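Local structure of 23S rRNA-specific endonuclease VapC20 (Mycobacterium tuberculosis H37Rv, 5WZF) at residues Ser20-Leu25 with Val47-His52; Asp30-Thr35 with Ala128-Phe133. The protein acts as the toxin of a type II toxin-antitoxin system, a magnesium-dependent endoribonuclease that cleaves the sarcin-ricin loop of 23S rRNA. All blocks are in the same frame, centred on the assembly; numbering follows the deposited sequence.

Interaction 1: residues Ser20-Leu25 with Val47-His52; sequences SFWAAL and VMTSNH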
# COMPACT_ATOMS: atom_id res chain seq x y z
N SER B 20 2.82 -10.70 -5.35
CA SER B 20 3.63 -11.91 -5.21
C SER B 20 4.15 -12.37 -6.57
O SER B 20 5.26 -12.88 -6.67
CB SER B 20 2.83 -13.02 -4.53
OG SER B 20 1.61 -13.26 -5.20
N PHE B 21 3.35 -12.16 -7.61
CA PHE B 21 3.77 -12.55 -8.95
C PHE B 21 4.74 -11.53 -9.56
O PHE B 21 5.77 -11.92 -10.10
CB PHE B 21 2.57 -12.74 -9.88
CG PHE B 21 2.96 -13.21 -11.26
CD1 PHE B 21 3.06 -14.57 -11.53
CD2 PHE B 21 3.24 -12.30 -12.27
CE1 PHE B 21 3.44 -15.01 -12.79
CE2 PHE B 21 3.62 -12.74 -13.52
CZ PHE B 21 3.72 -14.09 -13.79
N TRP B 22 4.40 -10.25 -9.47
CA TRP B 22 5.27 -9.20 -10.01
C TRP B 22 6.67 -9.28 -9.40
O TRP B 22 7.67 -9.13 -10.10
CB TRP B 22 4.70 -7.80 -9.73
CG TRP B 22 3.50 -7.37 -10.53
CD1 TRP B 22 2.38 -6.78 -10.03
CD2 TRP B 22 3.33 -7.42 -11.95
NE1 TRP B 22 1.50 -6.49 -11.05
CE2 TRP B 22 2.06 -6.87 -12.24
CE3 TRP B 22 4.11 -7.89 -13.01
CZ2 TRP B 22 1.56 -6.77 -13.53
CZ3 TRP B 22 3.61 -7.80 -14.30
CH2 TRP B 22 2.34 -7.24 -14.55
N ALA B 23 6.72 -9.52 -8.10
CA ALA B 23 7.99 -9.60 -7.37
C ALA B 23 8.82 -10.78 -7.84
O ALA B 23 10.04 -10.68 -7.95
CB ALA B 23 7.74 -9.68 -5.88
N ALA B 24 8.16 -11.90 -8.10
CA ALA B 24 8.85 -13.08 -8.61
C ALA B 24 9.34 -12.85 -10.04
O ALA B 24 10.42 -13.30 -10.41
CB ALA B 24 7.94 -14.30 -8.56
N LEU B 25 8.54 -12.15 -10.84
CA LEU B 25 8.90 -11.92 -12.24
C LEU B 25 10.04 -10.92 -12.36
O LEU B 25 10.92 -11.07 -13.21
CB LEU B 25 7.68 -11.44 -13.03
CG LEU B 25 7.83 -11.42 -14.55
CD1 LEU B 25 8.05 -12.83 -15.08
CD2 LEU B 25 6.62 -10.78 -15.20
N VAL B 47 -4.66 -8.54 -19.27
CA VAL B 47 -3.87 -8.58 -18.05
C VAL B 47 -4.06 -7.31 -17.22
O VAL B 47 -3.75 -6.21 -17.66
CB VAL B 47 -2.37 -8.75 -18.37
CG1 VAL B 47 -1.54 -8.76 -17.10
CG2 VAL B 47 -2.16 -10.04 -19.15
N MET B 48 -4.56 -7.49 -16.00
CA MET B 48 -4.90 -6.36 -15.15
C MET B 48 -4.14 -6.40 -13.82
O MET B 48 -3.80 -7.48 -13.33
CB MET B 48 -6.40 -6.33 -14.88
CG MET B 48 -6.91 -5.08 -14.19
SD MET B 48 -8.70 -5.11 -14.03
CE MET B 48 -9.19 -5.36 -15.73
N THR B 49 -3.86 -5.23 -13.26
CA THR B 49 -3.34 -5.13 -11.91
C THR B 49 -3.89 -3.84 -11.31
O THR B 49 -4.80 -3.24 -11.88
CB THR B 49 -1.79 -5.16 -11.88
OG1 THR B 49 -1.34 -5.36 -10.53
CG2 THR B 49 -1.19 -3.88 -12.45
N SER B 50 -3.39 -3.42 -10.15
CA SER B 50 -3.90 -2.21 -9.51
C SER B 50 -2.80 -1.27 -9.07
O SER B 50 -1.63 -1.66 -8.97
CB SER B 50 -4.78 -2.56 -8.31
OG SER B 50 -3.99 -2.89 -7.18
N ASN B 51 -3.17 -0.03 -8.77
CA ASN B 51 -2.21 0.95 -8.27
C ASN B 51 -1.64 0.51 -6.93
O ASN B 51 -0.45 0.67 -6.68
CB ASN B 51 -2.86 2.34 -8.16
CG ASN B 51 -4.09 2.34 -7.27
OD1 ASN B 51 -4.90 1.41 -7.29
ND2 ASN B 51 -4.25 3.40 -6.48
N HIS B 52 -2.48 -0.08 -6.07
CA HIS B 52 -2.01 -0.53 -4.77
C HIS B 52 -0.99 -1.67 -4.92
O HIS B 52 0.01 -1.71 -4.21
CB HIS B 52 -3.18 -0.98 -3.89
CG HIS B 52 -4.02 0.14 -3.38
ND1 HIS B 52 -3.59 1.00 -2.39
CD2 HIS B 52 -5.27 0.55 -3.72
CE1 HIS B 52 -4.54 1.89 -2.14
NE2 HIS B 52 -5.56 1.64 -2.94
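The indole of Trp22 presents its pyrrole edge to Thr49, whose OG1 and CB both lie near the ring plane, while Val17, Trp40, Val53, Leu54, Thr57 and Ile76 pack around the rest of the ring system. At that edge Trp22 NE1 donates to Thr49 OG1 over 3.1 Å. The bond is nearly straight, with an N-H...O angle of 173°, and the acceptor sits just 4° out of the ring plane. Thr49 CB comes within 3.6 Å of Trp22 NE1, and Thr49 CG2 approaches Trp22 CZ2 at 4.1 Å, adding van der Waals contact beside the polar one. Trp22 belongs to helix 19-25, which follows strand 14-17, the central strand of the parallel PIN-domain sheet; Thr49 lies on strand 46-50, one of its two neighbours. The long indole bridges the two backbones, whose closest CA atoms, Trp22 CA and Thr49 CA, stand 9.7 Å apart. With Thr49 chi1 at -167°, OG1 is swung opposite the backbone N and meets the indole. The same hydroxyl is hydrogen-bonded to Val17 O, one residue before Asp18, a predicted magnesium ligand, so two bonds fix its rotation within the buried interior.

Interaction 2: residues Asp30-Thr35 with Ala128-Phe133; sequences DARHGT and AFDGDF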
# COMPACT_ATOMS: atom_id res chain seq x y z
N ASP B 30 14.55 -14.55 -7.22
CA ASP B 30 13.37 -15.08 -6.55
C ASP B 30 13.25 -16.58 -6.84
O ASP B 30 13.46 -17.00 -7.98
CB ASP B 30 12.10 -14.34 -6.98
CG ASP B 30 10.90 -14.68 -6.12
OD1 ASP B 30 10.37 -15.81 -6.22
OD2 ASP B 30 10.46 -13.81 -5.34
N ALA B 31 12.93 -17.37 -5.83
CA ALA B 31 12.83 -18.81 -5.99
C ALA B 31 11.78 -19.20 -7.02
O ALA B 31 11.89 -20.25 -7.66
CB ALA B 31 12.53 -19.47 -4.65
N ARG B 32 10.77 -18.36 -7.18
CA ARG B 32 9.68 -18.65 -8.11
C ARG B 32 9.82 -17.89 -9.43
O ARG B 32 8.87 -17.81 -10.21
CB ARG B 32 8.33 -18.31 -7.45
CG ARG B 32 7.98 -19.21 -6.27
CD ARG B 32 6.54 -19.00 -5.81
NE ARG B 32 6.39 -17.81 -4.98
CZ ARG B 32 5.87 -17.82 -3.75
NH1 ARG B 32 5.45 -18.96 -3.22
NH2 ARG B 32 5.77 -16.69 -3.07
N HIS B 33 11.00 -17.36 -9.69
CA HIS B 33 11.24 -16.57 -10.90
C HIS B 33 11.00 -17.37 -12.18
O HIS B 33 10.35 -16.90 -13.11
CB HIS B 33 12.66 -16.00 -10.92
CG HIS B 33 12.96 -15.17 -12.12
ND1 HIS B 33 12.33 -13.97 -12.37
CD2 HIS B 33 13.81 -15.36 -13.15
CE1 HIS B 33 12.78 -13.46 -13.50
NE2 HIS B 33 13.69 -14.29 -13.99
N GLY B 34 11.53 -18.59 -12.21
CA GLY B 34 11.34 -19.46 -13.36
C GLY B 34 9.87 -19.77 -13.59
O GLY B 34 9.39 -19.71 -14.72
N THR B 35 9.17 -20.09 -12.51
CA THR B 35 7.74 -20.38 -12.57
C THR B 35 6.96 -19.17 -13.07
O THR B 35 6.03 -19.30 -13.87
CB THR B 35 7.20 -20.81 -11.20
OG1 THR B 35 7.84 -22.02 -10.78
CG2 THR B 35 5.69 -21.03 -11.26
N ALA B 128 -0.80 -15.10 -8.83
CA ALA B 128 -0.42 -14.88 -7.45
C ALA B 128 0.10 -16.17 -6.86
O ALA B 128 -0.22 -17.25 -7.36
CB ALA B 128 -1.60 -14.37 -6.63
N PHE B 129 0.89 -16.05 -5.81
CA PHE B 129 1.37 -17.20 -5.07
C PHE B 129 0.93 -17.05 -3.62
O PHE B 129 0.29 -16.06 -3.27
CB PHE B 129 2.89 -17.32 -5.19
CG PHE B 129 3.40 -17.33 -6.62
CD1 PHE B 129 3.20 -18.43 -7.44
CD2 PHE B 129 4.09 -16.24 -7.13
CE1 PHE B 129 3.67 -18.44 -8.75
CE2 PHE B 129 4.57 -16.24 -8.43
CZ PHE B 129 4.36 -17.34 -9.24
N ASP B 130 1.24 -18.05 -2.79
CA ASP B 130 1.05 -17.99 -1.33
C ASP B 130 -0.40 -18.10 -0.83
O ASP B 130 -0.65 -18.04 0.38
CB ASP B 130 1.69 -16.72 -0.77
CG ASP B 130 3.15 -16.58 -1.16
OD1 ASP B 130 3.84 -17.62 -1.25
OD2 ASP B 130 3.61 -15.44 -1.39
N GLY B 131 -1.36 -18.26 -1.74
CA GLY B 131 -2.67 -18.78 -1.37
C GLY B 131 -3.73 -17.89 -0.75
O GLY B 131 -4.78 -18.39 -0.35
N ASP B 132 -3.49 -16.59 -0.66
CA ASP B 132 -4.49 -15.69 -0.08
C ASP B 132 -5.67 -15.51 -1.03
O ASP B 132 -6.82 -15.44 -0.59
CB ASP B 132 -3.88 -14.33 0.26
CG ASP B 132 -2.85 -14.42 1.37
OD1 ASP B 132 -3.08 -15.18 2.33
OD2 ASP B 132 -1.82 -13.73 1.28
N PHE B 133 -5.39 -15.44 -2.32
CA PHE B 133 -6.45 -15.36 -3.32
C PHE B 133 -7.27 -16.66 -3.36
O PHE B 133 -8.50 -16.63 -3.50
CB PHE B 133 -5.87 -15.05 -4.70
CG PHE B 133 -5.48 -13.60 -4.87
CD1 PHE B 133 -4.32 -13.10 -4.29
CD2 PHE B 133 -6.27 -12.74 -5.61
CE1 PHE B 133 -3.96 -11.77 -4.45
CE2 PHE B 133 -5.93 -11.41 -5.77
CZ PHE B 133 -4.77 -10.92 -5.19
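Both terminal nitrogens of Arg32 converge on a single carboxylate oxygen, Arg32 NH2 at 2.8 Å and Arg32 NH1 at 2.9 Å from Asp130 OD1. In this end-on salt bridge the guanidinium and carboxylate planes are inclined by 54°, and the two nitrogens approach from the same face of the carboxylate, both on the syn side but out of its plane. Phe129 and Asp130 lie in the loop after strand 125-127 of the parallel PIN-domain sheet, the side chain of Asp130 about 6 Å from that of Asp18, a predicted magnesium ligand. The guanidinium is also laid over Phe129, its plane only 15° from that of the ring, yet slid along so that Phe129 CB faces Arg32 CZ, at 3.3 Å. The ring instead receives Arg32 CD over its face in a CH-pi contact, CD lying 3.8 Å from the centroid. A bend at chi3 (-80°) lets the chain carry CD over the ring and still bring the guanidinium to Asp130. Arg32 occupies the N-cap position of helix 33-41, inside a type I turn from Asp30 to His33; Asp30 OD1 accepts from Arg32 N at 2.8 Å in an Asx turn. Thr35 CG2 approaches Phe129 CE1 obliquely, at 4.1 Å.

Overall arrangement
Interactions 1 and 2 lie within one PIN domain, their centres about 11 Å apart, and helix 19-25 ties them together: Ala24 O is probably hydrogen-bonded to His33 ND1, and Ser20 OG to Phe129 N. Along the chain the segments alternate, 20-25, 30-35, 47-52 and 128-133, so the two contacts cross along the chain. Interaction 1 joins the helix to strand 46-50 near the chain centre; interaction 2, farther out, clasps the start of helix 33-41 to the loop after strand 125-127. Strand 14-17 runs between these two strands in the parallel sheet. Both contacts come close to Asp18, a predicted magnesium ligand whose OD2 also bonds Ser20 OG: the side chains of Trp22 and Asp130 are each about 6 Å from its own.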